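Local coordinates for putative lipoprotein (Campylobacter jejuni subsp. jejuni, PDB 4GIO), which is of unknown function, a putative lipoprotein whose structure is a novel variant of the immunoglobulin fold among bacterial lipoproteins, at residues A[25-30]-A[41-46]; A[50-55]-A[75-80]; A[57-62]-A[98-103]. One frame throughout, in Å; residues are numbered along the deposited sequence.

Interaction 1. Residues A[25-30]-A[41-46]; sequences VKQFQK and EVILRS
Gln27 and Ile43 lie side by side and point the same way, Ile43 CD1 resting 3.7 Å from Gln27 CG and close to the amide carbon beyond it. Next along, Gln29 and Glu41 also run alongside each other, their amide and carboxylate planes turned 45° apart; Gln29 NE2 reaches Glu41 OE2 only weakly, at 3.4 Å. On the other face Val25 sends its two methyls to different partners: CG1, anti to the backbone N (chi1 177°), meets Val42 CG1 at 4.0 Å, while CG2 meets Leu44 CD2 at 3.8 Å. Val42 CG2 touches CB of Phe28, whose ring leads off toward Val14. These strands form the antiparallel hairpin 25-32/38-44, the outer and middle strands of a three-stranded sheet in this immunoglobulin-like sandwich, and a beta bulge interrupts it: Lys26 and Gln27 together face Ile43, which accepts from Lys26 N through its O (2.8 Å) and donates from its N to Gln27 O (3.0 Å). The bulge turns Lys26 toward the partner strand. Its chain, bent at every torsion after the first, crosses Arg45 at about a right angle, CG against CG at a tight 3.3 Å, and Lys26 NZ ends on Ser23 O.

Interaction 2. Residues A[50-55]-A[75-80]; sequences KDVIYK and QALRIP
Gln75 O is met from several directions by strand 50-55: Tyr54 N donates to it at 2.9 Å, Ile53 CA makes a CA-H...O contact at 3.3 Å, and the Tyr54 ring carbon CD2 lies alongside at 3.5 Å. With CG set between the backbone N and the carbonyl carbon (chi1 70°), Tyr54 swings its ring back across the partner strand. Gln75 CB then sits over one face, 3.7 Å from the ring centroid and 22° off the normal, a CH-pi contact, while Leu77 CB approaches the edge in the ring plane. Tyr54 OH continues to Lys89 on strand 85-90 of the opposing sheet. Beyond the ring, Val52 and Leu77 point the same way side by side, and Val52 CG2 touches both Leu77 CB and Ile79 CD1 at 4.0 Å. These side chains face the interior of the immunoglobulin-like sandwich, where Leu44 and Val85 pack onto Leu77 and Ile79. On the outer face Asp51 meets the edge of the Arg78 guanidinium, the carboxylate tilted 48° from it; the salt bridge runs from NH1 to Asp51 OD2 at 2.9 Å, as a hydrogen bond too bent to be more than weak. Lys50, Val52 and Tyr54 each exchange two backbone bonds with Ile79, Leu77 and Gln75, six in all, so this outermost strand probably depends more on them than on the surface ion pair.

Interaction 3. Residues A[57-62]-A[98-103]; sequences DWLDKD and DFRLEI
Trp58 and Phe99 touch on the inward face of the antiparallel pair 50-59/98-105, the two middle strands of the four-stranded sheet in this immunoglobulin-like sandwich. The six-membered half of the indole lies obliquely against Phe99 CB, with CE3 at 4.1 Å, and Phe40 of the opposing sheet stacks on the Phe99 ring and meets the indole at an angle. Phe99 CG occupies the position between the backbone N and the carbonyl carbon (chi1 71°), which stands its ring up away from the indole. Beneath, the backbone is stitched by paired bonds between Asp57 and Arg100 and between Leu59 and Asp98. Asp98 O is a less regular acceptor, for Leu59 N comes to it from well above the carbonyl plane. The outward face is also close-packed around the buried Leu59, whose CB lies 4.0 Å from Asp98 CB. Leu59 crosses Arg100 obliquely, its CD1 over one face of the guanidinium, 4.2 Å from Arg100 CZ, and its CD2 3.8 Å from NH1. Arg100 NE has a weak further bond to Asn12. The packing loosens only toward Asp57, whose OD2 stays 5.2 Å from Arg100 NH1. There a water bridges the two in the plane of the guanidinium, accepting from Arg100 NH1 at 3.0 Å and donating to Asp57 OD2 at 2.6 Å.

Interactions 2 and 3 share strand 50-59 and lie on opposite sides of the chain's centre, joined where Lys55 O meets Glu102 N; interaction 1 belongs to the facing three-stranded sheet. Interaction 1 is a surface contact whose inner residues nevertheless close the sandwich: Leu44 packs on Leu77 and Ile79 of interaction 2, and Val42 on Leu101 and Phe28 on Phe99 of interaction 3. The other two are partly buried. Charged and amide pairs across the segments lie on the outward faces, as a weak amide-carboxylate bond in interaction 1, a direct ion pair in 2 and water-mediated charges in 3; the inward Tyr54 OH, bonded to Lys89, is the polar exception. Inward, aliphatic groups dominate interaction 1, a tyrosine joins them in 2, and aromatic rings lead in 3.

Interaction 1. Residues A[25-30]-A[41-46]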
loop_
_atom_site.group_PDB
_atom_site.type_symbol
_atom_site.label_atom_id
_atom_site.label_comp_id
_atom_site.label_asym_id
_atom_site.label_seq_id
_atom_site.Cartn_x
_atom_site.Cartn_y
_atom_site.Cartn_z
ATOM N N VAL A 25 -5.764 5.086 -7.409
ATOM C CA VAL A 25 -4.964 5.716 -6.351
ATOM C C VAL A 25 -5.041 7.246 -6.450
ATOM O O VAL A 25 -4.611 7.807 -7.444
ATOM C CB VAL A 25 -3.476 5.274 -6.450
ATOM C CG1 VAL A 25 -2.650 5.992 -5.390
ATOM C CG2 VAL A 25 -3.373 3.750 -6.276
ATOM N N LYS A 26 -5.577 7.883 -5.433
ATOM C CA LYS A 26 -5.730 9.351 -5.362
ATOM C C LYS A 26 -4.428 10.044 -4.976
ATOM O O LYS A 26 -4.006 11.029 -5.603
ATOM C CB LYS A 26 -6.822 9.678 -4.345
ATOM C CG LYS A 26 -8.277 9.538 -4.892
ATOM C CD LYS A 26 -8.397 8.652 -6.175
ATOM C CE LYS A 26 -8.578 9.540 -7.404
ATOM N NZ LYS A 26 -9.449 8.912 -8.397
ATOM N N GLN A 27 -3.766 9.505 -3.953
ATOM C CA GLN A 27 -2.465 9.999 -3.566
ATOM C C GLN A 27 -1.901 9.012 -2.540
ATOM O O GLN A 27 -2.613 8.149 -2.009
ATOM C CB GLN A 27 -2.554 11.385 -2.918
ATOM C CG GLN A 27 -3.487 11.407 -1.720
ATOM C CD GLN A 27 -3.380 12.666 -0.877
ATOM O OE1 GLN A 27 -4.183 13.588 -1.023
ATOM N NE2 GLN A 27 -2.407 12.689 0.052
ATOM N N PHE A 28 -0.614 9.164 -2.267
ATOM C CA PHE A 28 -0.036 8.468 -1.121
ATOM C C PHE A 28 1.017 9.307 -0.420
ATOM O O PHE A 28 1.547 10.258 -0.957
ATOM C CB PHE A 28 0.483 7.104 -1.533
ATOM C CG PHE A 28 1.625 7.144 -2.459
ATOM C CD1 PHE A 28 2.917 7.236 -1.976
ATOM C CD2 PHE A 28 1.414 7.090 -3.828
ATOM C CE1 PHE A 28 3.973 7.255 -2.838
ATOM C CE2 PHE A 28 2.475 7.089 -4.694
ATOM C CZ PHE A 28 3.769 7.188 -4.184
ATOM N N GLN A 29 1.302 8.956 0.807
ATOM C CA GLN A 29 2.379 9.651 1.504
ATOM C C GLN A 29 2.944 8.715 2.569
ATOM O O GLN A 29 2.348 7.689 2.892
ATOM C CB GLN A 29 1.831 10.923 2.131
ATOM C CG GLN A 29 0.741 10.631 3.128
ATOM C CD GLN A 29 -0.018 11.851 3.490
ATOM O OE1 GLN A 29 0.209 12.915 2.925
ATOM N NE2 GLN A 29 -0.948 11.719 4.424
ATOM N N LYS A 30 4.080 9.080 3.103
ATOM C CA LYS A 30 4.676 8.298 4.170
ATOM C C LYS A 30 5.339 9.205 5.189
ATOM O O LYS A 30 5.689 10.372 4.870
ATOM C CB LYS A 30 5.640 7.246 3.583
ATOM C CG LYS A 30 6.869 7.791 2.855
ATOM C CD LYS A 30 7.479 6.692 1.925
ATOM C CE LYS A 30 8.872 7.094 1.441
ATOM N NZ LYS A 30 8.741 8.357 0.693
ATOM N N GLU A 41 0.188 5.944 3.950
ATOM C CA GLU A 41 -1.284 6.043 3.752
ATOM C C GLU A 41 -1.537 6.158 2.285
ATOM O O GLU A 41 -0.884 6.973 1.621
ATOM C CB GLU A 41 -1.877 7.295 4.392
ATOM C CG GLU A 41 -2.096 7.153 5.877
ATOM C CD GLU A 41 -2.596 8.470 6.580
ATOM O OE1 GLU A 41 -2.593 8.498 7.859
ATOM O OE2 GLU A 41 -2.994 9.445 5.866
ATOM N N VAL A 42 -2.405 5.311 1.759
ATOM C CA VAL A 42 -2.719 5.371 0.332
ATOM C C VAL A 42 -4.228 5.646 0.311
ATOM O O VAL A 42 -4.983 4.977 1.005
ATOM C CB VAL A 42 -2.355 4.080 -0.381
ATOM C CG1 VAL A 42 -2.783 4.087 -1.907
ATOM C CG2 VAL A 42 -0.812 3.781 -0.258
ATOM N N ILE A 43 -4.662 6.631 -0.471
ATOM C CA ILE A 43 -6.084 6.924 -0.552
ATOM C C ILE A 43 -6.566 6.344 -1.896
ATOM O O ILE A 43 -5.958 6.591 -2.945
ATOM C CB ILE A 43 -6.369 8.430 -0.475
ATOM C CG1 ILE A 43 -5.887 8.959 0.871
ATOM C CG2 ILE A 43 -7.934 8.692 -0.656
ATOM C CD1 ILE A 43 -5.897 10.455 0.990
ATOM N N LEU A 44 -7.647 5.567 -1.823
ATOM C CA LEU A 44 -8.224 4.885 -2.981
ATOM C C LEU A 44 -9.649 5.409 -3.192
ATOM O O LEU A 44 -10.316 5.775 -2.219
ATOM C CB LEU A 44 -8.263 3.372 -2.750
ATOM C CG LEU A 44 -6.879 2.744 -2.413
ATOM C CD1 LEU A 44 -7.015 1.331 -1.995
ATOM C CD2 LEU A 44 -5.868 2.814 -3.593
ATOM N N ARG A 45 -10.080 5.503 -4.447
ATOM C CA ARG A 45 -11.527 5.688 -4.747
ATOM C C ARG A 45 -11.962 5.234 -6.128
ATOM O O ARG A 45 -11.217 5.340 -7.120
ATOM C CB ARG A 45 -12.133 7.074 -4.461
ATOM C CG ARG A 45 -11.244 8.230 -4.520
ATOM C CD ARG A 45 -12.093 9.560 -4.772
ATOM N NE ARG A 45 -12.466 10.350 -3.603
ATOM C CZ ARG A 45 -13.687 10.336 -3.070
ATOM N NH1 ARG A 45 -13.961 11.084 -2.034
ATOM N NH2 ARG A 45 -14.621 9.558 -3.587
ATOM N N SER A 46 -13.195 4.767 -6.164
ATOM C CA SER A 46 -13.712 4.111 -7.332
ATOM C C SER A 46 -15.167 4.480 -7.479
ATOM O O SER A 46 -15.885 4.571 -6.489
ATOM C CB SER A 46 -13.615 2.606 -7.106
ATOM O OG SER A 46 -14.147 1.953 -8.251
#

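Interaction 2. Residues A[50-55]-A[75-80]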
loop_
_atom_site.group_PDB
_atom_site.type_symbol
_atom_site.label_atom_id
_atom_site.label_comp_id
_atom_site.label_asym_id
_atom_site.label_seq_id
_atom_site.Cartn_x
_atom_site.Cartn_y
_atom_site.Cartn_z
ATOM N N LYS A 50 -15.564 -2.137 -5.520
ATOM C CA LYS A 50 -14.604 -3.110 -6.052
ATOM C C LYS A 50 -14.010 -3.892 -4.896
ATOM O O LYS A 50 -13.725 -3.293 -3.851
ATOM C CB LYS A 50 -13.419 -2.365 -6.655
ATOM C CG LYS A 50 -13.343 -2.366 -8.140
ATOM C CD LYS A 50 -13.602 -0.956 -8.594
ATOM C CE LYS A 50 -12.937 -0.621 -9.906
ATOM N NZ LYS A 50 -13.616 -1.362 -11.005
ATOM N N ASP A 51 -13.767 -5.182 -5.103
ATOM C CA ASP A 51 -13.013 -5.943 -4.138
ATOM C C ASP A 51 -11.613 -6.062 -4.758
ATOM O O ASP A 51 -11.451 -6.457 -5.913
ATOM C CB ASP A 51 -13.601 -7.332 -3.853
ATOM C CG ASP A 51 -14.872 -7.280 -2.978
ATOM O OD1 ASP A 51 -14.927 -6.523 -1.969
ATOM O OD2 ASP A 51 -15.848 -7.941 -3.353
ATOM N N VAL A 52 -10.628 -5.686 -3.970
ATOM C CA VAL A 52 -9.255 -5.837 -4.389
ATOM C C VAL A 52 -8.408 -6.605 -3.417
ATOM O O VAL A 52 -8.791 -6.832 -2.253
ATOM C CB VAL A 52 -8.611 -4.453 -4.653
ATOM C CG1 VAL A 52 -9.471 -3.725 -5.635
ATOM C CG2 VAL A 52 -8.445 -3.682 -3.336
ATOM N N ILE A 53 -7.241 -7.029 -3.912
ATOM C CA ILE A 53 -6.303 -7.772 -3.072
ATOM C C ILE A 53 -4.984 -7.030 -3.128
ATOM O O ILE A 53 -4.516 -6.738 -4.200
ATOM C CB ILE A 53 -6.146 -9.248 -3.535
ATOM C CG1 ILE A 53 -7.384 -10.074 -3.103
ATOM C CG2 ILE A 53 -4.831 -9.857 -2.974
ATOM C CD1 ILE A 53 -7.556 -11.343 -3.954
ATOM N N TYR A 54 -4.418 -6.669 -1.977
ATOM C CA TYR A 54 -3.132 -5.930 -1.967
ATOM C C TYR A 54 -1.962 -6.678 -1.274
ATOM O O TYR A 54 -2.191 -7.580 -0.428
ATOM C CB TYR A 54 -3.322 -4.560 -1.370
ATOM C CG TYR A 54 -3.579 -4.500 0.080
ATOM C CD1 TYR A 54 -2.537 -4.481 0.984
ATOM C CD2 TYR A 54 -4.910 -4.456 0.586
ATOM C CE1 TYR A 54 -2.802 -4.408 2.380
ATOM C CE2 TYR A 54 -5.184 -4.338 1.947
ATOM C CZ TYR A 54 -4.133 -4.324 2.833
ATOM O OH TYR A 54 -4.348 -4.269 4.151
ATOM N N LYS A 55 -0.731 -6.284 -1.637
ATOM C CA LYS A 55 0.448 -6.877 -1.035
ATOM C C LYS A 55 1.483 -5.806 -0.776
ATOM O O LYS A 55 1.770 -5.034 -1.660
ATOM C CB LYS A 55 1.047 -7.923 -1.973
ATOM C CG LYS A 55 2.228 -8.718 -1.294
ATOM C CD LYS A 55 1.747 -9.714 -0.251
ATOM C CE LYS A 55 2.883 -10.680 0.165
ATOM N NZ LYS A 55 3.739 -10.062 1.188
ATOM N N GLN A 75 -3.843 -9.406 1.219
ATOM C CA GLN A 75 -4.980 -8.958 2.049
ATOM C C GLN A 75 -6.113 -8.527 1.153
ATOM O O GLN A 75 -5.901 -7.806 0.175
ATOM C CB GLN A 75 -4.576 -7.755 2.875
ATOM C CG GLN A 75 -3.421 -8.039 3.799
ATOM C CD GLN A 75 -3.874 -8.909 4.951
ATOM O OE1 GLN A 75 -4.790 -8.521 5.701
ATOM N NE2 GLN A 75 -3.236 -10.082 5.116
ATOM N N ALA A 76 -7.337 -8.861 1.527
ATOM C CA ALA A 76 -8.499 -8.373 0.754
ATOM C C ALA A 76 -8.929 -7.048 1.275
ATOM O O ALA A 76 -8.778 -6.724 2.490
ATOM C CB ALA A 76 -9.689 -9.375 0.846
ATOM N N LEU A 77 -9.488 -6.248 0.371
ATOM C CA LEU A 77 -9.957 -4.955 0.758
ATOM C C LEU A 77 -11.153 -4.630 -0.096
ATOM O O LEU A 77 -11.110 -4.791 -1.328
ATOM C CB LEU A 77 -8.872 -3.898 0.601
ATOM C CG LEU A 77 -9.279 -2.427 0.754
ATOM C CD1 LEU A 77 -9.659 -2.044 2.222
ATOM C CD2 LEU A 77 -8.139 -1.464 0.249
ATOM N N ARG A 78 -12.226 -4.176 0.573
ATOM C CA ARG A 78 -13.438 -3.721 -0.092
ATOM C C ARG A 78 -13.385 -2.204 -0.322
ATOM O O ARG A 78 -13.218 -1.425 0.622
ATOM C CB ARG A 78 -14.667 -4.041 0.753
ATOM C CG ARG A 78 -15.951 -3.502 0.134
ATOM C CD ARG A 78 -16.478 -4.501 -0.861
ATOM N NE ARG A 78 -17.780 -4.115 -1.400
ATOM C CZ ARG A 78 -18.412 -4.772 -2.368
ATOM N NH1 ARG A 78 -17.877 -5.850 -2.913
ATOM N NH2 ARG A 78 -19.589 -4.348 -2.796
ATOM N N ILE A 79 -13.501 -1.765 -1.567
ATOM C CA ILE A 79 -13.607 -0.314 -1.858
ATOM C C ILE A 79 -15.098 -0.027 -2.209
ATOM O O ILE A 79 -15.574 -0.470 -3.275
ATOM C CB ILE A 79 -12.676 0.082 -3.025
ATOM C CG1 ILE A 79 -11.209 -0.276 -2.651
ATOM C CG2 ILE A 79 -12.720 1.545 -3.286
ATOM C CD1 ILE A 79 -10.315 -0.185 -3.841
ATOM N N PRO A 80 -15.851 0.596 -1.280
ATOM C CA PRO A 80 -17.300 0.943 -1.530
ATOM C C PRO A 80 -17.446 1.967 -2.633
ATOM O O PRO A 80 -16.561 2.775 -2.842
ATOM C CB PRO A 80 -17.770 1.549 -0.186
ATOM C CG PRO A 80 -16.854 0.936 0.856
ATOM C CD PRO A 80 -15.482 0.873 0.124
#

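Interaction 3. Residues A[57-62]-A[98-103]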
loop_
_atom_site.group_PDB
_atom_site.type_symbol
_atom_site.label_atom_id
_atom_site.label_comp_id
_atom_site.label_asym_id
_atom_site.label_seq_id
_atom_site.Cartn_x
_atom_site.Cartn_y
_atom_site.Cartn_z
ATOM N N ASP A 57 5.447 -4.718 0.171
ATOM C CA ASP A 57 6.904 -4.974 0.412
ATOM C C ASP A 57 7.482 -3.745 1.132
ATOM O O ASP A 57 7.147 -2.615 0.763
ATOM C CB ASP A 57 7.669 -5.146 -0.900
ATOM C CG ASP A 57 7.518 -6.541 -1.488
ATOM O OD1 ASP A 57 7.602 -7.543 -0.702
ATOM O OD2 ASP A 57 7.280 -6.617 -2.727
ATOM N N TRP A 58 8.271 -3.953 2.180
ATOM C CA TRP A 58 8.993 -2.822 2.823
ATOM C C TRP A 58 10.336 -2.737 2.238
ATOM O O TRP A 58 10.939 -3.744 2.030
ATOM C CB TRP A 58 9.130 -3.098 4.323
ATOM C CG TRP A 58 7.693 -3.174 4.962
ATOM C CD1 TRP A 58 7.042 -4.290 5.392
ATOM C CD2 TRP A 58 6.833 -2.077 5.223
ATOM N NE1 TRP A 58 5.783 -3.969 5.884
ATOM C CE2 TRP A 58 5.641 -2.612 5.841
ATOM C CE3 TRP A 58 6.945 -0.702 5.036
ATOM C CZ2 TRP A 58 4.577 -1.814 6.216
ATOM C CZ3 TRP A 58 5.865 0.115 5.419
ATOM C CH2 TRP A 58 4.717 -0.451 6.057
ATOM N N LEU A 59 10.802 -1.525 1.973
ATOM C CA LEU A 59 12.099 -1.274 1.333
ATOM C C LEU A 59 13.066 -0.570 2.308
ATOM O O LEU A 59 12.627 0.320 3.080
ATOM C CB LEU A 59 11.923 -0.379 0.112
ATOM C CG LEU A 59 10.916 -0.858 -0.981
ATOM C CD1 LEU A 59 10.921 0.117 -2.151
ATOM C CD2 LEU A 59 11.218 -2.310 -1.352
ATOM N N ASP A 60 14.383 -0.892 2.205
ATOM C CA ASP A 60 15.331 -0.266 3.061
ATOM C C ASP A 60 15.810 1.064 2.451
ATOM O O ASP A 60 15.323 1.525 1.380
ATOM C CB ASP A 60 16.486 -1.264 3.445
ATOM C CG ASP A 60 17.403 -1.626 2.235
ATOM O OD1 ASP A 60 17.322 -0.981 1.154
ATOM O OD2 ASP A 60 18.259 -2.536 2.403
ATOM N N LYS A 61 16.782 1.710 3.128
ATOM C CA LYS A 61 17.388 2.974 2.624
ATOM C C LYS A 61 17.959 2.894 1.192
ATOM O O LYS A 61 18.053 3.911 0.511
ATOM C CB LYS A 61 18.503 3.480 3.608
ATOM C CG LYS A 61 19.477 2.380 4.005
ATOM C CD LYS A 61 20.717 2.891 4.706
ATOM C CE LYS A 61 21.944 2.146 4.153
ATOM N NZ LYS A 61 22.410 2.686 2.782
ATOM N N ASP A 62 18.404 1.730 0.739
ATOM C CA ASP A 62 18.879 1.596 -0.634
ATOM C C ASP A 62 17.794 1.261 -1.654
ATOM O O ASP A 62 18.074 1.245 -2.875
ATOM C CB ASP A 62 19.909 0.465 -0.728
ATOM C CG ASP A 62 21.242 0.818 -0.031
ATOM O OD1 ASP A 62 21.626 1.997 -0.113
ATOM O OD2 ASP A 62 21.800 -0.093 0.660
ATOM N N ASP A 98 11.015 2.986 2.839
ATOM C CA ASP A 98 10.078 3.171 1.744
ATOM C C ASP A 98 9.237 1.874 1.624
ATOM O O ASP A 98 9.400 0.938 2.420
ATOM C CB ASP A 98 10.879 3.482 0.472
ATOM C CG ASP A 98 9.990 4.092 -0.676
ATOM O OD1 ASP A 98 8.761 4.388 -0.455
ATOM O OD2 ASP A 98 10.545 4.188 -1.825
ATOM N N PHE A 99 8.341 1.803 0.658
ATOM C CA PHE A 99 7.447 0.630 0.539
ATOM C C PHE A 99 7.063 0.459 -0.946
ATOM O O PHE A 99 7.251 1.349 -1.742
ATOM C CB PHE A 99 6.166 0.849 1.375
ATOM C CG PHE A 99 5.211 1.916 0.774
ATOM C CD1 PHE A 99 5.440 3.270 0.986
ATOM C CD2 PHE A 99 4.089 1.550 0.014
ATOM C CE1 PHE A 99 4.593 4.278 0.472
ATOM C CE2 PHE A 99 3.189 2.559 -0.515
ATOM C CZ PHE A 99 3.457 3.917 -0.304
ATOM N N ARG A 100 6.555 -0.708 -1.275
ATOM C CA ARG A 100 5.951 -0.979 -2.587
ATOM C C ARG A 100 4.613 -1.663 -2.333
ATOM O O ARG A 100 4.522 -2.529 -1.493
ATOM C CB ARG A 100 6.835 -1.884 -3.396
ATOM C CG ARG A 100 6.443 -2.020 -4.855
ATOM C CD ARG A 100 7.538 -2.813 -5.676
ATOM N NE ARG A 100 8.615 -1.852 -5.987
ATOM C CZ ARG A 100 9.892 -1.963 -5.623
ATOM N NH1 ARG A 100 10.344 -3.047 -5.011
ATOM N NH2 ARG A 100 10.722 -0.969 -5.922
ATOM N N LEU A 101 3.569 -1.240 -3.045
ATOM C CA LEU A 101 2.240 -1.744 -2.811
ATOM C C LEU A 101 1.687 -2.320 -4.108
ATOM O O LEU A 101 1.558 -1.593 -5.075
ATOM C CB LEU A 101 1.315 -0.647 -2.255
ATOM C CG LEU A 101 -0.177 -0.999 -2.112
ATOM C CD1 LEU A 101 -0.410 -2.131 -1.068
ATOM C CD2 LEU A 101 -0.998 0.234 -1.659
ATOM N N GLU A 102 1.375 -3.604 -4.133
ATOM C CA GLU A 102 0.700 -4.140 -5.315
ATOM C C GLU A 102 -0.824 -4.220 -5.063
ATOM O O GLU A 102 -1.231 -4.597 -3.991
ATOM C CB GLU A 102 1.195 -5.572 -5.585
ATOM C CG GLU A 102 2.647 -5.635 -5.913
ATOM C CD GLU A 102 3.132 -7.095 -6.049
ATOM O OE1 GLU A 102 2.302 -8.000 -5.961
ATOM O OE2 GLU A 102 4.320 -7.339 -6.298
ATOM N N ILE A 103 -1.630 -3.869 -6.037
ATOM C CA ILE A 103 -3.070 -3.988 -5.942
ATOM C C ILE A 103 -3.634 -4.627 -7.206
ATOM O O ILE A 103 -3.331 -4.235 -8.283
ATOM C CB ILE A 103 -3.788 -2.625 -5.715
ATOM C CG1 ILE A 103 -3.124 -1.829 -4.640
ATOM C CG2 ILE A 103 -5.261 -2.803 -5.351
ATOM C CD1 ILE A 103 -3.629 -0.492 -4.508
HETATM O O HOH W 1 6.022 -5.457 -5.639
HETATM O O HOH W 2 8.764 -5.594 -4.568
#